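Local coordinates for putative hemoglobin-like oxygen-binding protein (Pseudoalteromonas haloplanktis, PDB 4UUR), which probably binds oxygen at a heme, as a group II truncated hemoglobin of a cold-adapted Antarctic marine bacterium, at residues Ile101-Asp104 with Leu105-Trp109; Glu128-Lys131 with Gln132-Gly135. All blocks are in the same frame, centred on the assembly; numbering follows the deposited sequence. Where two conformers were deposited one is given.

Interaction 1 of 2, residues Ile101-Asp104 with Leu105-Trp109; sequences IDQD and LRDQW. With HEM (protoporphyrin IX containing Fe), chain C.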
ATOM      1  N   ILE A 101     -13.366   5.468  -6.685  1.00 36.36           N
ATOM      2  CA  ILE A 101     -11.933   5.609  -6.994  1.00 36.04           C
ATOM      3  C   ILE A 101     -11.720   5.898  -8.479  1.00 37.08           C
ATOM      4  O   ILE A 101     -11.903   5.007  -9.305  1.00 37.03           O
ATOM      5  CB  ILE A 101     -11.223   4.304  -6.643  1.00 37.13           C
ATOM      6  CG1 ILE A 101     -11.448   3.979  -5.177  1.00 35.97           C
ATOM      7  CG2 ILE A 101      -9.741   4.392  -6.983  1.00 38.97           C
ATOM      8  CD1 ILE A 101     -10.946   2.627  -4.796  1.00 39.26           C
ATOM      9  N   ASP A 102     -11.328   7.129  -8.807  1.00 37.89           N
ATOM     10  CA  ASP A 102     -10.948   7.514 -10.184  1.00 40.60           C
ATOM     11  C   ASP A 102      -9.410   7.519 -10.406  1.00 46.81           C
ATOM     12  O   ASP A 102      -8.636   7.230  -9.491  1.00 48.52           O
ATOM     13  CB  ASP A 102     -11.528   8.907 -10.540  1.00 39.95           C
ATOM     14  CG  ASP A 102     -11.075   9.975  -9.582  1.00 45.44           C
ATOM     15  OD1 ASP A 102     -10.103   9.707  -8.841  1.00 44.57           O
ATOM     16  OD2 ASP A 102     -11.699  11.060  -9.516  1.00 44.36           O
ATOM     17  N   GLN A 103      -8.990   7.841 -11.633  1.00 42.25           N
ATOM     18  CA  GLN A 103      -7.592   7.959 -12.019  1.00 43.95           C
ATOM     19  C   GLN A 103      -6.833   8.880 -11.057  1.00 41.20           C
ATOM     20  O   GLN A 103      -5.728   8.585 -10.585  1.00 43.18           O
ATOM     21  CB  GLN A 103      -7.523   8.548 -13.457  1.00 48.43           C
ATOM     22  CG  GLN A 103      -6.139   8.567 -14.108  1.00 52.74           C
ATOM     23  CD  GLN A 103      -5.524   7.176 -14.201  1.00 53.17           C
ATOM     24  OE1 GLN A 103      -6.118   6.264 -14.788  1.00 56.46           O
ATOM     25  NE2 GLN A 103      -4.333   7.002 -13.613  1.00 54.32           N
ATOM     26  N   ASP A 104      -7.439  10.011 -10.785  1.00 34.04           N
ATOM     27  CA  ASP A 104      -6.852  11.000  -9.928  1.00 37.49           C
ATOM     28  C   ASP A 104      -6.439  10.412  -8.555  1.00 38.61           C
ATOM     29  O   ASP A 104      -5.342  10.696  -8.047  1.00 42.83           O
ATOM     30  CB  ASP A 104      -7.844  12.146  -9.793  1.00 35.99           C
ATOM     31  CG  ASP A 104      -7.429  13.175  -8.775  1.00 38.16           C
ATOM     32  OD1 ASP A 104      -6.199  13.421  -8.618  1.00 35.67           O
ATOM     33  OD2 ASP A 104      -8.374  13.752  -8.153  1.00 35.88           O
ATOM     34  N   LEU A 105      -7.316   9.618  -7.959  1.00 32.76           N
ATOM     35  CA  LEU A 105      -7.039   9.027  -6.669  1.00 34.17           C
ATOM     36  C   LEU A 105      -6.047   7.882  -6.773  1.00 31.16           C
ATOM     37  O   LEU A 105      -5.235   7.701  -5.877  1.00 32.36           O
ATOM     38  CB  LEU A 105      -8.328   8.561  -5.967  1.00 33.17           C
ATOM     39  CG  LEU A 105      -9.262   9.653  -5.470  1.00 35.65           C
ATOM     40  CD1 LEU A 105     -10.644   9.045  -5.135  1.00 37.40           C
ATOM     41  CD2 LEU A 105      -8.671  10.371  -4.270  1.00 34.77           C
ATOM     42  N   ARG A 106      -6.115   7.111  -7.844  1.00 33.26           N
ATOM     43  CA  ARG A 106      -5.089   6.133  -8.125  1.00 36.85           C
ATOM     44  C   ARG A 106      -3.677   6.755  -8.200  1.00 37.12           C
ATOM     45  O   ARG A 106      -2.723   6.204  -7.655  1.00 32.89           O
ATOM     46  CB  ARG A 106      -5.353   5.415  -9.428  1.00 38.14           C
ATOM     47  CG  ARG A 106      -4.580   4.097  -9.509  1.00 42.74           C
ATOM     48  CD  ARG A 106      -3.894   3.857 -10.860  1.00 47.77           C
ATOM     49  NE  ARG A 106      -2.665   4.636 -11.010  1.00 46.17           N
ATOM     50  CZ  ARG A 106      -1.463   4.170 -11.363  1.00 38.24           C
ATOM     51  NH1 ARG A 106      -1.216   2.895 -11.659  1.00 39.90           N
ATOM     52  NH2 ARG A 106      -0.475   5.030 -11.417  1.00 35.45           N
ATOM     53  N   ASP A 107      -3.565   7.902  -8.858  1.00 34.57           N
ATOM     54  CA  ASP A 107      -2.268   8.552  -9.022  1.00 36.26           C
ATOM     55  C   ASP A 107      -1.735   9.101  -7.707  1.00 36.09           C
ATOM     56  O   ASP A 107      -0.540   9.024  -7.466  1.00 33.24           O
ATOM     57  CB  ASP A 107      -2.353   9.688 -10.049  1.00 36.07           C
ATOM     58  CG  ASP A 107      -2.583   9.189 -11.467  1.00 36.68           C
ATOM     59  OD1 ASP A 107      -2.209   8.062 -11.831  1.00 40.78           O
ATOM     60  OD2 ASP A 107      -3.151   9.969 -12.241  1.00 49.59           O
ATOM     61  N   GLN A 108      -2.624   9.690  -6.897  1.00 34.33           N
ATOM     62  CA  GLN A 108      -2.311  10.074  -5.522  1.00 33.55           C
ATOM     63  C   GLN A 108      -1.796   8.912  -4.654  1.00 31.40           C
ATOM     64  O   GLN A 108      -0.866   9.112  -3.859  1.00 31.35           O
ATOM     65  CB  GLN A 108      -3.534  10.649  -4.839  1.00 35.15           C
ATOM     66  CG  GLN A 108      -3.842  12.062  -5.286  1.00 36.90           C
ATOM     67  CD  GLN A 108      -5.155  12.555  -4.730  1.00 36.39           C
ATOM     68  OE1 GLN A 108      -5.355  12.584  -3.533  1.00 42.95           O
ATOM     69  NE2 GLN A 108      -6.058  12.924  -5.601  1.00 37.85           N
ATOM     70  N   TRP A 109      -2.438   7.746  -4.772  1.00 28.21           N
ATOM     71  CA  TRP A 109      -2.027   6.538  -4.061  1.00 25.41           C
ATOM     72  C   TRP A 109      -0.656   6.106  -4.546  1.00 27.71           C
ATOM     73  O   TRP A 109       0.219   5.782  -3.721  1.00 27.30           O
ATOM     74  CB  TRP A 109      -2.994   5.399  -4.330  1.00 25.57           C
ATOM     75  CG  TRP A 109      -2.995   4.333  -3.313  1.00 26.49           C
ATOM     76  CD1 TRP A 109      -3.889   4.186  -2.287  1.00 28.66           C
ATOM     77  CD2 TRP A 109      -2.066   3.262  -3.185  1.00 26.58           C
ATOM     78  NE1 TRP A 109      -3.596   3.066  -1.554  1.00 29.01           N
ATOM     79  CE2 TRP A 109      -2.478   2.476  -2.091  1.00 29.00           C
ATOM     80  CE3 TRP A 109      -0.955   2.856  -3.911  1.00 27.69           C
ATOM     81  CZ2 TRP A 109      -1.781   1.332  -1.687  1.00 27.35           C
ATOM     82  CZ3 TRP A 109      -0.281   1.685  -3.499  1.00 27.43           C
ATOM     83  CH2 TRP A 109      -0.682   0.970  -2.421  1.00 26.11           C
TER
HETATM   84  CHA HEM C 700      -8.488   0.002   2.431  1.00 26.41           C
HETATM   85  CHB HEM C 700      -8.375   3.750  -0.675  1.00 23.80           C
HETATM   86  CHC HEM C 700      -5.454   1.116  -3.523  1.00 25.84           C
HETATM   87  CHD HEM C 700      -4.884  -2.028   0.027  1.00 28.42           C
HETATM   88  C1A HEM C 700      -8.731   1.222   1.827  1.00 26.76           C
HETATM   89  C2A HEM C 700      -9.564   2.216   2.343  1.00 25.64           C
HETATM   90  C3A HEM C 700      -9.509   3.271   1.481  1.00 26.37           C
HETATM   91  C4A HEM C 700      -8.656   2.939   0.403  1.00 26.53           C
HETATM   92  CMA HEM C 700     -10.254   4.592   1.626  1.00 27.86           C
HETATM   93  CAA HEM C 700     -10.393   2.171   3.611  1.00 27.61           C
HETATM   94  CBA HEM C 700      -9.559   1.884   4.859  1.00 35.54           C
HETATM   95  CGA HEM C 700     -10.066   2.521   6.137  1.00 36.29           C
HETATM   96  O1A HEM C 700     -10.090   3.747   6.370  1.00 38.57           O
HETATM   97  O2A HEM C 700     -10.432   1.744   7.033  1.00 47.68           O
HETATM   98  C1B HEM C 700      -7.585   3.322  -1.754  1.00 25.44           C
HETATM   99  C2B HEM C 700      -7.468   4.015  -2.997  1.00 26.36           C
HETATM  100  C3B HEM C 700      -6.653   3.267  -3.806  1.00 27.60           C
HETATM  101  C4B HEM C 700      -6.333   2.074  -3.026  1.00 26.11           C
HETATM  102  CMB HEM C 700      -8.103   5.368  -3.265  1.00 28.92           C
HETATM  103  CAB HEM C 700      -6.115   3.348  -5.201  1.00 31.21           C
HETATM  104  CBB HEM C 700      -6.545   4.224  -6.049  1.00 37.94           C
HETATM  105  C1C HEM C 700      -4.942   0.055  -2.786  1.00 27.84           C
HETATM  106  C2C HEM C 700      -3.910  -0.816  -3.169  1.00 30.31           C
HETATM  107  C3C HEM C 700      -3.779  -1.726  -2.149  1.00 31.69           C
HETATM  108  C4C HEM C 700      -4.703  -1.363  -1.140  1.00 30.69           C
HETATM  109  CMC HEM C 700      -3.164  -0.751  -4.495  1.00 33.11           C
HETATM  110  CAC HEM C 700      -2.834  -2.851  -1.977  1.00 39.33           C
HETATM  111  CBC HEM C 700      -1.803  -3.045  -2.792  1.00 41.60           C
HETATM  112  C1D HEM C 700      -5.872  -1.708   0.905  1.00 27.67           C
HETATM  113  C2D HEM C 700      -6.149  -2.571   2.049  1.00 28.09           C
HETATM  114  C3D HEM C 700      -7.139  -2.007   2.706  1.00 30.93           C
HETATM  115  C4D HEM C 700      -7.480  -0.807   1.958  1.00 28.38           C
HETATM  116  CMD HEM C 700      -5.495  -3.865   2.449  1.00 30.61           C
HETATM  117  CAD HEM C 700      -7.829  -2.554   3.943  1.00 35.44           C
HETATM  118  CBD HEM C 700      -9.066  -3.290   3.418  1.00 41.73           C
HETATM  119  CGD HEM C 700      -9.879  -4.015   4.497  1.00 51.80           C
HETATM  120  O1D HEM C 700      -9.647  -3.877   5.708  1.00 52.81           O
HETATM  121  O2D HEM C 700     -10.821  -4.779   4.204  1.00 54.82           O
HETATM  122  NA  HEM C 700      -8.145   1.705   0.652  1.00 26.29           N
HETATM  123  NB  HEM C 700      -6.894   2.203  -1.842  1.00 26.02           N
HETATM  124  NC  HEM C 700      -5.372  -0.276  -1.560  1.00 26.31           N
HETATM  125  ND  HEM C 700      -6.643  -0.644   0.910  1.00 27.03           N
HETATM  126 FE   HEM C 700      -6.771   0.700  -0.400  1.00 28.06          FE
HETATM  127  O   HOH W   1      -5.218   1.806   0.683  1.00 23.31           O
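Ile-101 and Leu-105 meet where a loop of the truncated globin fold runs into helix 103-120, its first turn capped by an N-cap residue: Ile-101 CA lies 4.1 Å from Leu-105 CD1. The Ile-101 side chain turns to the heme, with CG2 packed tightly against the vinyl end CBB and CD1 near pyrrole B. Asp-102 is the cap. Its CG stands between its own backbone N and carbonyl carbon (chi1 58°), which brings OD1 down to the first turn to accept from Leu-105 N at 2.9 Å, while its carbonyl takes Arg-106 N. Gln-103, one turn before Asp-107, bends at chi2 and carries its amide forward along the helix surface; NE2 donates to Asp-107 OD1 at 3.0 Å, the oxygen being approached from 38° above the carboxylate plane. Asp-107 also forms a long salt bridge to Arg-106 NH2, so it draws both an amide and a guanidinium. Asp-104 repeats the i to i+4 pattern: Gln-108 NE2 reaches Asp-104 OD1 at 3.1 Å, again from well above the carboxylate plane, and Gln-108 OE1 accepts from Leu-54 N, fixing which way the amide is flipped. Next in the chain, one turn beyond Leu-105, the Trp-109 indole lays a face over the heme near CHC, and its NE1 donates at 3.0 Å to water O, itself 2.2 Å from the heme iron FE.

Interaction 2 of 2, residues Glu128-Lys131 with Gln132-Gly135; sequences EGLK and QSFG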
ATOM      1  N   GLU A 128      11.962  -1.154  -8.442  1.00 41.05           N
ATOM      2  CA  GLU A 128      11.242  -0.972  -9.714  0.50 41.08           C
ATOM      3  C   GLU A 128      10.216  -2.100  -9.909  1.00 41.47           C
ATOM      4  O   GLU A 128       9.110  -1.878 -10.400  1.00 42.54           O
ATOM      5  CB  GLU A 128      12.229  -0.915 -10.895  0.50 40.98           C
ATOM      6  CG  GLU A 128      11.609  -0.625 -12.258  0.50 39.25           C
ATOM      7  CD  GLU A 128      10.850   0.695 -12.315  0.50 41.28           C
ATOM      8  OE1 GLU A 128      11.264   1.685 -11.680  0.50 45.12           O
ATOM      9  OE2 GLU A 128       9.829   0.753 -13.011  0.50 39.56           O
ATOM     10  N   GLY A 129      10.581  -3.308  -9.522  1.00 40.78           N
ATOM     11  CA  GLY A 129       9.603  -4.396  -9.496  1.00 45.22           C
ATOM     12  C   GLY A 129       8.380  -4.074  -8.636  1.00 43.83           C
ATOM     13  O   GLY A 129       7.222  -4.252  -9.066  1.00 43.00           O
ATOM     14  N   LEU A 130       8.613  -3.564  -7.432  1.00 41.78           N
ATOM     15  CA  LEU A 130       7.479  -3.266  -6.525  1.00 40.21           C
ATOM     16  C   LEU A 130       6.629  -2.121  -7.042  1.00 38.41           C
ATOM     17  O   LEU A 130       5.406  -2.194  -6.980  1.00 39.04           O
ATOM     18  CB  LEU A 130       7.940  -3.003  -5.112  1.00 36.79           C
ATOM     19  CG  LEU A 130       8.577  -4.230  -4.478  1.00 39.16           C
ATOM     20  CD1 LEU A 130       9.264  -3.875  -3.160  1.00 40.22           C
ATOM     21  CD2 LEU A 130       7.548  -5.333  -4.266  1.00 44.07           C
ATOM     22  N   LYS A 131       7.255  -1.107  -7.606  1.00 35.09           N
ATOM     23  CA  LYS A 131       6.508   0.011  -8.154  1.00 41.65           C
ATOM     24  C   LYS A 131       5.532  -0.410  -9.249  1.00 46.19           C
ATOM     25  O   LYS A 131       4.420   0.100  -9.317  1.00 50.47           O
ATOM     26  CB  LYS A 131       7.437   1.088  -8.742  1.00 41.31           C
ATOM     27  CG  LYS A 131       8.028   2.053  -7.744  1.00 44.21           C
ATOM     28  CD  LYS A 131       9.003   3.030  -8.406  1.00 42.85           C
ATOM     29  CE  LYS A 131       9.551   3.998  -7.378  1.00 40.07           C
ATOM     30  NZ  LYS A 131      10.710   4.785  -7.842  1.00 38.36           N
ATOM     31  N   GLN A 132       5.990  -1.281 -10.146  1.00 50.59           N
ATOM     32  CA  GLN A 132       5.174  -1.722 -11.286  1.00 46.27           C
ATOM     33  C   GLN A 132       4.039  -2.554 -10.759  1.00 39.13           C
ATOM     34  O   GLN A 132       2.916  -2.303 -11.123  1.00 36.36           O
ATOM     35  CB  GLN A 132       5.997  -2.516 -12.321  1.00 48.49           C
ATOM     36  CG  GLN A 132       6.964  -1.635 -13.118  1.00 56.30           C
ATOM     37  CD  GLN A 132       6.235  -0.504 -13.843  1.00 58.27           C
ATOM     38  OE1 GLN A 132       5.179  -0.724 -14.417  1.00 64.51           O
ATOM     39  NE2 GLN A 132       6.779   0.714 -13.787  1.00 60.94           N
ATOM     40  N   SER A 133       4.328  -3.491  -9.857  1.00 36.81           N
ATOM     41  CA  SER A 133       3.292  -4.384  -9.347  1.00 37.21           C
ATOM     42  C   SER A 133       2.190  -3.695  -8.469  1.00 40.44           C
ATOM     43  O   SER A 133       0.979  -3.992  -8.591  1.00 36.05           O
ATOM     44  CB  SER A 133       3.914  -5.586  -8.679  1.00 39.14           C
ATOM     45  OG  SER A 133       4.629  -5.235  -7.524  1.00 52.19           O
ATOM     46  N   PHE A 134       2.600  -2.741  -7.633  1.00 38.88           N
ATOM     47  CA  PHE A 134       1.647  -1.795  -7.008  1.00 36.53           C
ATOM     48  C   PHE A 134       0.896  -0.976  -8.058  1.00 34.20           C
ATOM     49  O   PHE A 134      -0.303  -0.796  -7.947  1.00 36.00           O
ATOM     50  CB  PHE A 134       2.339  -0.782  -6.042  1.00 34.84           C
ATOM     51  CG  PHE A 134       2.688  -1.350  -4.683  1.00 30.95           C
ATOM     52  CD1 PHE A 134       1.688  -1.718  -3.791  1.00 31.40           C
ATOM     53  CD2 PHE A 134       3.999  -1.468  -4.281  1.00 27.20           C
ATOM     54  CE1 PHE A 134       2.001  -2.237  -2.546  1.00 31.33           C
ATOM     55  CE2 PHE A 134       4.314  -2.003  -3.046  1.00 29.93           C
ATOM     56  CZ  PHE A 134       3.329  -2.373  -2.162  1.00 29.86           C
ATOM     57  N   GLY A 135       1.616  -0.409  -9.015  1.00 35.12           N
ATOM     58  CA  GLY A 135       1.013   0.390 -10.094  1.00 39.88           C
ATOM     59  C   GLY A 135      -0.150  -0.335 -10.786  1.00 42.25           C
ATOM     60  O   GLY A 135      -1.166   0.269 -11.120  1.00 42.18           O
TER
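Gln-132 folds back on Glu-128, one turn earlier along the surface of helix 124-141 of this globin. The two side chains lie next to each other and point the same way, their amide and carboxylate planes 28° apart, and Gln-132 NE2 donates to Glu-128 OE2 at 3.1 Å, nearly head-on to the C-O bond. Glu-128 was modelled in two conformers and also touches a crystal neighbour, so the bond, that of one conformer, is less certain. Leu-130 works on the buried side through its carbonyl: O receives Phe-134 N at 2.9 Å and lies 3.1 Å from Phe-134 CD2, while Leu-130 CB packs on CE2 of the same ring at 4.3 Å. Ser-133 OG is 3.2 Å from Leu-130 O and equally far from Gly-129 O, within reach of both carbonyl oxygens. Lys-131 stretches fully beyond CG toward helix 103-120, where NZ forms a salt bridge with Asp-118; its own carbonyl accepts from Gly-135 N. Phe-134 lies among Leu-73, Met-113 and Leu-117. Backbone i to i+4 bonds thus run throughout, while the side chains differ: an amide-carboxylate pair at the exposed surface, a salt bridge tying helix 124-141 to helix 103-120, and apolar packing on the buried side.

Interactions 1 and 2 sit on consecutive helices, 103-120 and 124-141, with centres 16 Å apart, and they converge at the heme pocket. The aromatic rings join them: Trp-109 CH2 lies 3.8 Å from Phe-134 CD1, so the residue that donates to the iron-bound water packs on a second pocket residue, whose side chain is about 4 Å from the heme at its nearest atoms. A second approach brings Arg-106 NH1 to 2.7 Å from Gly-135 O. Interaction 1 also reaches the other side of the iron, since the Ile-101 side chain is about 4 Å from that of the axial ligand His-96, against about 10 Å for Phe-134.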